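Local structure of gram-negative insecticidal protein (Chromobacterium piscinae, 6FBM) at residues Glu203-Ala208 and Lys223-Phe228; Asp247-Gly252 and Gln256-Gln261. The protein is an insecticidal protein of the MACPF family that probably acts by forming pores in target membranes. All blocks are in the same frame, centred on the assembly; numbering follows the deposited sequence.

Interaction 1 of 2, residues Glu203-Ala208 and Lys223-Phe228; sequences EMSYKA and KQVNSF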
ATOM      1  N   GLU A 203     -17.084  -9.850  35.635  1.00 23.59           N
ATOM      2  CA  GLU A 203     -16.793 -10.868  34.617  1.00 25.64           C
ATOM      3  C   GLU A 203     -17.849 -10.871  33.514  1.00 25.23           C
ATOM      4  O   GLU A 203     -17.522 -10.786  32.341  1.00 26.16           O
ATOM      5  CB  GLU A 203     -16.682 -12.262  35.277  1.00 28.23           C
ATOM      6  CG  GLU A 203     -16.672 -13.484  34.352  1.00 29.77           C
ATOM      7  CD  GLU A 203     -16.566 -14.814  35.079  1.00 31.84           C
ATOM      8  OE1 GLU A 203     -16.799 -14.862  36.300  1.00 31.65           O
ATOM      9  OE2 GLU A 203     -16.234 -15.830  34.422  1.00 36.56           O
ATOM     10  N   MET A 204     -19.115 -10.950  33.892  1.00 24.46           N
ATOM     11  CA  MET A 204     -20.207 -10.984  32.915  1.00 22.25           C
ATOM     12  C   MET A 204     -20.288  -9.700  32.139  1.00 19.83           C
ATOM     13  O   MET A 204     -20.541  -9.724  30.937  1.00 18.34           O
ATOM     14  CB  MET A 204     -21.549 -11.308  33.606  1.00 23.95           C
ATOM     15  CG  MET A 204     -21.595 -12.699  34.268  1.00 25.40           C
ATOM     16  SD  MET A 204     -20.974 -14.048  33.217  1.00 28.55           S
ATOM     17  CE  MET A 204     -20.301 -15.179  34.420  1.00 29.34           C
ATOM     18  N   SER A 205     -20.092  -8.561  32.792  1.00 18.62           N
ATOM     19  CA  SER A 205     -20.151  -7.288  32.084  1.00 17.91           C
ATOM     20  C   SER A 205     -19.059  -7.256  31.020  1.00 18.23           C
ATOM     21  O   SER A 205     -19.335  -6.938  29.849  1.00 16.92           O
ATOM     22  CB  SER A 205     -20.022  -6.121  33.038  1.00 17.43           C
ATOM     23  OG  SER A 205     -20.146  -4.902  32.336  1.00 16.89           O
ATOM     24  N   TYR A 206     -17.835  -7.629  31.409  1.00 17.74           N
ATOM     25  CA  TYR A 206     -16.728  -7.685  30.459  1.00 17.72           C
ATOM     26  C   TYR A 206     -17.068  -8.647  29.324  1.00 17.68           C
ATOM     27  O   TYR A 206     -16.965  -8.290  28.166  1.00 18.46           O
ATOM     28  CB  TYR A 206     -15.391  -8.090  31.128  1.00 18.38           C
ATOM     29  CG  TYR A 206     -14.329  -8.341  30.100  1.00 18.47           C
ATOM     30  CD1 TYR A 206     -13.689  -7.284  29.459  1.00 17.99           C
ATOM     31  CD2 TYR A 206     -14.011  -9.656  29.707  1.00 18.80           C
ATOM     32  CE1 TYR A 206     -12.745  -7.534  28.479  1.00 17.93           C
ATOM     33  CE2 TYR A 206     -13.064  -9.900  28.727  1.00 18.46           C
ATOM     34  CZ  TYR A 206     -12.450  -8.846  28.121  1.00 17.90           C
ATOM     35  OH  TYR A 206     -11.536  -9.100  27.156  1.00 19.53           O
ATOM     36  N   LYS A 207     -17.484  -9.859  29.659  1.00 16.59           N
ATOM     37  CA  LYS A 207     -17.775 -10.881  28.635  1.00 16.10           C
ATOM     38  C   LYS A 207     -18.896 -10.520  27.679  1.00 15.62           C
ATOM     39  O   LYS A 207     -18.842 -10.902  26.529  1.00 16.14           O
ATOM     40  CB  LYS A 207     -18.038 -12.246  29.263  1.00 15.90           C
ATOM     41  CG  LYS A 207     -16.760 -12.877  29.739  1.00 16.33           C
ATOM     42  CD  LYS A 207     -17.000 -14.247  30.353  1.00 17.42           C
ATOM     43  CE  LYS A 207     -15.663 -14.898  30.700  1.00 17.96           C
ATOM     44  NZ  LYS A 207     -15.896 -16.046  31.620  1.00 19.08           N
ATOM     45  N   ALA A 208     -19.900  -9.801  28.148  1.00 16.46           N
ATOM     46  CA  ALA A 208     -20.977  -9.320  27.273  1.00 17.66           C
ATOM     47  C   ALA A 208     -20.475  -8.225  26.358  1.00 17.95           C
ATOM     48  O   ALA A 208     -20.878  -8.127  25.192  1.00 16.92           O
ATOM     49  CB  ALA A 208     -22.151  -8.804  28.088  1.00 17.60           C
ATOM     50  N   LYS A 223     -29.994  -7.100  34.529  1.00 31.83           N
ATOM     51  CA  LYS A 223     -30.235  -6.174  35.603  1.00 35.02           C
ATOM     52  C   LYS A 223     -28.934  -5.974  36.397  1.00 30.74           C
ATOM     53  O   LYS A 223     -28.504  -4.840  36.599  1.00 27.38           O
ATOM     54  CB  LYS A 223     -31.396  -6.662  36.496  1.00 39.37           C
ATOM     55  CG  LYS A 223     -31.733  -5.678  37.599  1.00 44.20           C
ATOM     56  CD  LYS A 223     -32.138  -6.421  38.888  1.00 47.81           C
ATOM     57  CE  LYS A 223     -32.250  -5.444  40.037  1.00 50.60           C
ATOM     58  NZ  LYS A 223     -32.112  -6.129  41.368  1.00 52.62           N
ATOM     59  N   GLN A 224     -28.305  -7.084  36.783  1.00 29.35           N
ATOM     60  CA  GLN A 224     -27.074  -7.087  37.574  1.00 30.16           C
ATOM     61  C   GLN A 224     -25.937  -6.334  36.893  1.00 26.33           C
ATOM     62  O   GLN A 224     -25.228  -5.572  37.545  1.00 25.46           O
ATOM     63  CB  GLN A 224     -26.611  -8.538  37.882  1.00 34.99           C
ATOM     64  CG  GLN A 224     -27.520  -9.372  38.803  1.00 39.41           C
ATOM     65  CD  GLN A 224     -27.727  -8.770  40.200  1.00 45.92           C
ATOM     66  OE1 GLN A 224     -26.801  -8.233  40.795  1.00 53.10           O
ATOM     67  NE2 GLN A 224     -28.963  -8.863  40.723  1.00 46.50           N
ATOM     68  N   VAL A 225     -25.781  -6.533  35.589  1.00 22.81           N
ATOM     69  CA  VAL A 225     -24.716  -5.883  34.811  1.00 21.41           C
ATOM     70  C   VAL A 225     -25.018  -4.388  34.616  1.00 20.53           C
ATOM     71  O   VAL A 225     -24.106  -3.565  34.726  1.00 19.39           O
ATOM     72  CB  VAL A 225     -24.444  -6.623  33.456  1.00 19.89           C
ATOM     73  CG1 VAL A 225     -23.711  -5.751  32.445  1.00 19.67           C
ATOM     74  CG2 VAL A 225     -23.667  -7.907  33.716  1.00 18.98           C
ATOM     75  N   ASN A 226     -26.275  -4.053  34.323  1.00 19.99           N
ATOM     76  CA  ASN A 226     -26.691  -2.644  34.197  1.00 20.75           C
ATOM     77  C   ASN A 226     -26.420  -1.863  35.477  1.00 19.80           C
ATOM     78  O   ASN A 226     -25.946  -0.735  35.450  1.00 20.19           O
ATOM     79  CB  ASN A 226     -28.182  -2.513  33.840  1.00 21.07           C
ATOM     80  CG  ASN A 226     -28.470  -2.777  32.365  1.00 22.19           C
ATOM     81  OD1 ASN A 226     -27.573  -2.732  31.515  1.00 23.43           O
ATOM     82  ND2 ASN A 226     -29.733  -3.011  32.048  1.00 23.31           N
ATOM     83  N   SER A 227     -26.726  -2.504  36.593  1.00 20.09           N
ATOM     84  CA  SER A 227     -26.479  -1.949  37.915  1.00 20.64           C
ATOM     85  C   SER A 227     -24.980  -1.692  38.159  1.00 20.80           C
ATOM     86  O   SER A 227     -24.579  -0.640  38.660  1.00 22.03           O
ATOM     87  CB  SER A 227     -27.025  -2.909  38.963  1.00 20.62           C
ATOM     88  OG  SER A 227     -27.124  -2.266  40.202  1.00 22.22           O
ATOM     89  N   PHE A 228     -24.164  -2.674  37.789  1.00 20.27           N
ATOM     90  CA  PHE A 228     -22.695  -2.576  37.866  1.00 19.07           C
ATOM     91  C   PHE A 228     -22.172  -1.390  37.062  1.00 18.63           C
ATOM     92  O   PHE A 228     -21.449  -0.537  37.572  1.00 17.81           O
ATOM     93  CB  PHE A 228     -22.060  -3.911  37.413  1.00 18.34           C
ATOM     94  CG  PHE A 228     -20.582  -3.863  37.193  1.00 18.06           C
ATOM     95  CD1 PHE A 228     -19.695  -3.945  38.252  1.00 18.85           C
ATOM     96  CD2 PHE A 228     -20.067  -3.765  35.907  1.00 18.74           C
ATOM     97  CE1 PHE A 228     -18.312  -3.913  38.021  1.00 19.95           C
ATOM     98  CE2 PHE A 228     -18.705  -3.741  35.671  1.00 18.75           C
ATOM     99  CZ  PHE A 228     -17.826  -3.806  36.729  1.00 19.27           C
TER

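Interaction 2 of 2, residues Asp247-Gly252 and Gln256-Gln261; sequences DRILHG and QQAFSQ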
ATOM      1  N   ASP A 247     -11.841   2.419  23.228  1.00 27.33           N
ATOM      2  CA  ASP A 247     -13.022   3.300  23.268  1.00 30.27           C
ATOM      3  C   ASP A 247     -14.233   2.685  22.564  1.00 31.34           C
ATOM      4  O   ASP A 247     -15.335   2.678  23.119  1.00 30.80           O
ATOM      5  CB  ASP A 247     -12.734   4.730  22.789  1.00 32.48           C
ATOM      6  CG  ASP A 247     -12.480   5.695  23.985  1.00 38.14           C
ATOM      7  OD1 ASP A 247     -13.418   5.872  24.797  1.00 46.19           O
ATOM      8  OD2 ASP A 247     -11.363   6.254  24.169  1.00 34.39           O
ATOM      9  N   ARG A 248     -14.028   2.121  21.382  1.00 31.67           N
ATOM     10  CA  ARG A 248     -15.121   1.415  20.688  1.00 33.58           C
ATOM     11  C   ARG A 248     -15.590   0.145  21.429  1.00 31.88           C
ATOM     12  O   ARG A 248     -16.791  -0.157  21.423  1.00 30.16           O
ATOM     13  CB  ARG A 248     -14.717   1.050  19.247  1.00 36.69           C
ATOM     14  CG  ARG A 248     -15.185   1.982  18.130  1.00 40.64           C
ATOM     15  CD  ARG A 248     -15.318   1.189  16.817  1.00 43.06           C
ATOM     16  NE  ARG A 248     -14.035   1.067  16.095  1.00 44.71           N
ATOM     17  CZ  ARG A 248     -13.657   0.042  15.326  1.00 45.87           C
ATOM     18  NH1 ARG A 248     -14.457  -1.007  15.099  1.00 46.77           N
ATOM     19  NH2 ARG A 248     -12.468   0.106  14.721  1.00 45.61           N
ATOM     20  N   ILE A 249     -14.673  -0.607  22.043  1.00 30.36           N
ATOM     21  CA  ILE A 249     -15.075  -1.823  22.768  1.00 28.28           C
ATOM     22  C   ILE A 249     -15.874  -1.424  23.995  1.00 27.17           C
ATOM     23  O   ILE A 249     -16.862  -2.032  24.311  1.00 32.17           O
ATOM     24  CB  ILE A 249     -13.859  -2.694  23.189  1.00 27.25           C
ATOM     25  CG1 ILE A 249     -13.152  -3.271  21.953  1.00 26.99           C
ATOM     26  CG2 ILE A 249     -14.298  -3.859  24.059  1.00 26.57           C
ATOM     27  CD1 ILE A 249     -11.722  -3.682  22.185  1.00 25.91           C
ATOM     28  N   LEU A 250     -15.454  -0.378  24.669  1.00 25.78           N
ATOM     29  CA  LEU A 250     -16.077   0.020  25.916  1.00 26.71           C
ATOM     30  C   LEU A 250     -17.442   0.641  25.691  1.00 28.22           C
ATOM     31  O   LEU A 250     -18.418   0.209  26.270  1.00 28.53           O
ATOM     32  CB  LEU A 250     -15.146   0.961  26.670  1.00 24.99           C
ATOM     33  CG  LEU A 250     -15.535   1.345  28.072  1.00 25.50           C
ATOM     34  CD1 LEU A 250     -15.828   0.099  28.924  1.00 23.62           C
ATOM     35  CD2 LEU A 250     -14.405   2.174  28.693  1.00 25.69           C
ATOM     36  N   HIS A 251     -17.502   1.640  24.817  1.00 33.37           N
ATOM     37  CA  HIS A 251     -18.708   2.457  24.582  1.00 35.10           C
ATOM     38  C   HIS A 251     -19.339   2.241  23.232  1.00 36.73           C
ATOM     39  O   HIS A 251     -20.498   1.852  23.147  1.00 34.08           O
ATOM     40  CB  HIS A 251     -18.356   3.951  24.680  1.00 34.88           C
ATOM     41  CG  HIS A 251     -17.747   4.335  25.984  1.00 36.24           C
ATOM     42  ND1 HIS A 251     -16.466   4.833  26.092  1.00 40.62           N
ATOM     43  CD2 HIS A 251     -18.246   4.291  27.242  1.00 39.14           C
ATOM     44  CE1 HIS A 251     -16.200   5.079  27.363  1.00 44.80           C
ATOM     45  NE2 HIS A 251     -17.261   4.748  28.083  1.00 44.15           N
ATOM     46  N   GLY A 252     -18.542   2.519  22.193  1.00 42.72           N
ATOM     47  CA  GLY A 252     -18.988   2.819  20.838  1.00 37.94           C
ATOM     48  C   GLY A 252     -19.881   1.790  20.195  1.00 38.79           C
ATOM     49  O   GLY A 252     -20.163   0.754  20.798  1.00 40.56           O
ATOM     50  N   GLN A 256     -18.517  -5.721  20.115  1.00 30.79           N
ATOM     51  CA  GLN A 256     -18.175  -7.118  19.842  1.00 33.20           C
ATOM     52  C   GLN A 256     -17.333  -7.216  18.563  1.00 30.93           C
ATOM     53  O   GLN A 256     -16.417  -8.029  18.525  1.00 31.44           O
ATOM     54  CB  GLN A 256     -19.441  -7.995  19.652  1.00 35.84           C
ATOM     55  CG  GLN A 256     -20.336  -8.239  20.851  1.00 36.17           C
ATOM     56  CD  GLN A 256     -21.328  -7.132  21.159  1.00 37.43           C
ATOM     57  OE1 GLN A 256     -21.310  -6.599  22.235  1.00 39.24           O
ATOM     58  NE2 GLN A 256     -22.209  -6.802  20.214  1.00 41.88           N
ATOM     59  N   GLN A 257     -17.645  -6.413  17.535  1.00 30.45           N
ATOM     60  CA  GLN A 257     -16.847  -6.349  16.302  1.00 30.88           C
ATOM     61  C   GLN A 257     -15.514  -5.671  16.545  1.00 26.24           C
ATOM     62  O   GLN A 257     -14.486  -6.135  16.041  1.00 26.10           O
ATOM     63  CB  GLN A 257     -17.569  -5.595  15.146  1.00 33.80           C
ATOM     64  CG  GLN A 257     -16.729  -5.301  13.876  1.00 35.23           C
ATOM     65  CD  GLN A 257     -16.560  -6.500  12.912  1.00 36.14           C
ATOM     66  OE1 GLN A 257     -17.005  -7.617  13.199  1.00 34.70           O
ATOM     67  NE2 GLN A 257     -15.885  -6.271  11.799  1.00 41.01           N
ATOM     68  N   ALA A 258     -15.535  -4.545  17.258  1.00 23.95           N
ATOM     69  CA  ALA A 258     -14.296  -3.842  17.607  1.00 23.90           C
ATOM     70  C   ALA A 258     -13.369  -4.746  18.420  1.00 22.84           C
ATOM     71  O   ALA A 258     -12.168  -4.725  18.238  1.00 24.10           O
ATOM     72  CB  ALA A 258     -14.591  -2.562  18.354  1.00 23.14           C
ATOM     73  N   PHE A 259     -13.937  -5.544  19.311  1.00 20.89           N
ATOM     74  CA  PHE A 259     -13.142  -6.480  20.075  1.00 19.69           C
ATOM     75  C   PHE A 259     -12.556  -7.559  19.161  1.00 21.01           C
ATOM     76  O   PHE A 259     -11.375  -7.893  19.295  1.00 21.98           O
ATOM     77  CB  PHE A 259     -13.933  -7.105  21.183  1.00 18.07           C
ATOM     78  CG  PHE A 259     -13.241  -8.301  21.797  1.00 16.85           C
ATOM     79  CD1 PHE A 259     -12.260  -8.121  22.771  1.00 15.81           C
ATOM     80  CD2 PHE A 259     -13.603  -9.618  21.420  1.00 15.48           C
ATOM     81  CE1 PHE A 259     -11.662  -9.198  23.345  1.00 15.07           C
ATOM     82  CE2 PHE A 259     -12.977 -10.693  21.975  1.00 15.23           C
ATOM     83  CZ  PHE A 259     -11.988 -10.486  22.940  1.00 15.10           C
ATOM     84  N   SER A 260     -13.363  -8.122  18.254  1.00 20.89           N
ATOM     85  CA  SER A 260     -12.874  -9.172  17.363  1.00 22.37           C
ATOM     86  C   SER A 260     -11.792  -8.628  16.420  1.00 23.08           C
ATOM     87  O   SER A 260     -10.902  -9.375  16.025  1.00 24.71           O
ATOM     88  CB  SER A 260     -13.994  -9.839  16.567  1.00 22.78           C
ATOM     89  OG  SER A 260     -14.395  -8.938  15.582  1.00 23.67           O
ATOM     90  N   GLN A 261     -11.850  -7.344  16.079  1.00 24.13           N
ATOM     91  CA  GLN A 261     -10.766  -6.734  15.306  1.00 25.60           C
ATOM     92  C   GLN A 261      -9.462  -6.664  16.100  1.00 24.40           C
ATOM     93  O   GLN A 261      -8.398  -6.931  15.563  1.00 26.65           O
ATOM     94  CB  GLN A 261     -11.134  -5.320  14.832  1.00 27.59           C
ATOM     95  CG  GLN A 261     -11.973  -5.246  13.576  1.00 29.17           C
ATOM     96  CD  GLN A 261     -12.381  -3.814  13.260  1.00 31.44           C
ATOM     97  OE1 GLN A 261     -11.607  -2.875  13.420  1.00 33.69           O
ATOM     98  NE2 GLN A 261     -13.607  -3.656  12.773  1.00 34.96           N
TER

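Interaction 1 of 2, residues Glu203-Ala208 and Lys223-Phe228
Ser205 OG sits among four groups: it touches Val225 CG1 at 3.7 Å and Phe228 CD2 at 3.7 Å, and it hydrogen-bonds with Tyr183 OH of strand 179-187 and with Arg229 NE, the residue directly after 223-228. The hydroxyl points away from its own backbone N (chi1 -177°), a turn that carries it off helix 198-209 and up to helix 220-230. Its methylene follows, with Ser205 CB 3.7 Å from Phe228 CD2, the ring being met obliquely. Val225 uses both methyls. Its CG1 meets the serine side chain, while its CG2 rests on the helix backbone, 3.7 Å from Ser205 N, and reaches Met204 CB at 4.0 Å. Beyond CB, the bent Met204 chain leads away from the partner helix.

The segments 203-208 and 223-228 cross almost perpendicularly (signed angle -94°), their axes 9.5 Å apart at closest approach, and the small serine lets the backbones come close, with Ser205 CA 5.5 Å from Val225 CA. Phe228 continues past this crossing to Tyr183, Ala185 and Ser187 of strand 179-187, so that the helix pair rests on the sheet.

In the sequence both helices fall between strands 179-187 and 232-239, a position consistent with the second helical cluster of MACPF proteins, which in pore-forming relatives unfolds into a membrane-crossing hairpin. No hydrogen bond joins the two segments directly. Their grip is apolar contact around one buried hydroxyl, whose polar needs are met by Tyr183 and Arg229, so this side chain ties both helices to the sheet.

Interaction 2 of 2, residues Asp247-Gly252 and Gln256-Gln261
The planes of the Arg248 guanidinium and the Gln261 amide are inclined by 57°, and the arginine receives Gln261 OE1 at its edge, near its plane. Arg248 NH2 donates to Gln261 OE1 over 3.4 Å, fairly straight at 160° but weak for its length. The Ala258 methyl approaches the same guanidinium obliquely, with CB 3.6 Å from Arg248 NH1. A second flat group, the His251 ring, carries Leu250 CG over the centre of one face and Asp247 OD1 at its edge, the latter through a weak bond to ND1 within the same turn.

The Arg248 side chain leaves its backbone toward the second helix, which puts Arg248 CB 3.7 Å from Ala258 CB. Farther out, a bend at chi3 (-84°) brings the guanidinium round to the Ala258 methyl and to the extended Gln261 side chain, which the arginine crosses at about a right angle. Next to this polar pair Ile249 does the buried packing. Its CG1 branch lies alongside the second helix, 3.6 Å from Phe259 N and 4.0 Å from Phe259 CB. The Phe259 ring itself heads away toward Leu181 and Tyr206, so the isoleucine meets the root of the side chain and the backbone.

Helices 246-250 and 255-269 are joined by a short loop, and together form a helix-turn-helix following strand 232-239, on which Ile249 and Leu250 both pack. Gln257 also packs on Pro253 of a neighbouring subunit. On the second helix, Gln257 O accepts from both Gln261 N and Ser260 OG, the latter at 2.8 Å. Across the turn, then, cohesion comes from Ile249, Ala258 and the carbon chain of Arg248 together, and the weak Arg248-Gln261 bond adds a little at the partly exposed side of the contact.

Interaction 1 closes before interaction 2 opens, with strand 232-239 between them, and their centres are 16 Å apart on the same side of the chain's centre. Both belong to the MACPF domain and pack against its curled antiparallel sheet. Tyr183 of strand 179-187 is shared: it meets Ser205 and Phe228 of interaction 1 and Leu250 of interaction 2. The contacts also touch directly, Tyr206 OH lying 3.8 Å from Phe259 CE1. The helix-turn-helix formed by helices 246-250 and 255-269 thus borders helix 198-209 of the probable second membrane-inserting cluster, an arrangement consistent with MACPF relatives, in which that cluster must leave the sheet for a pore to form.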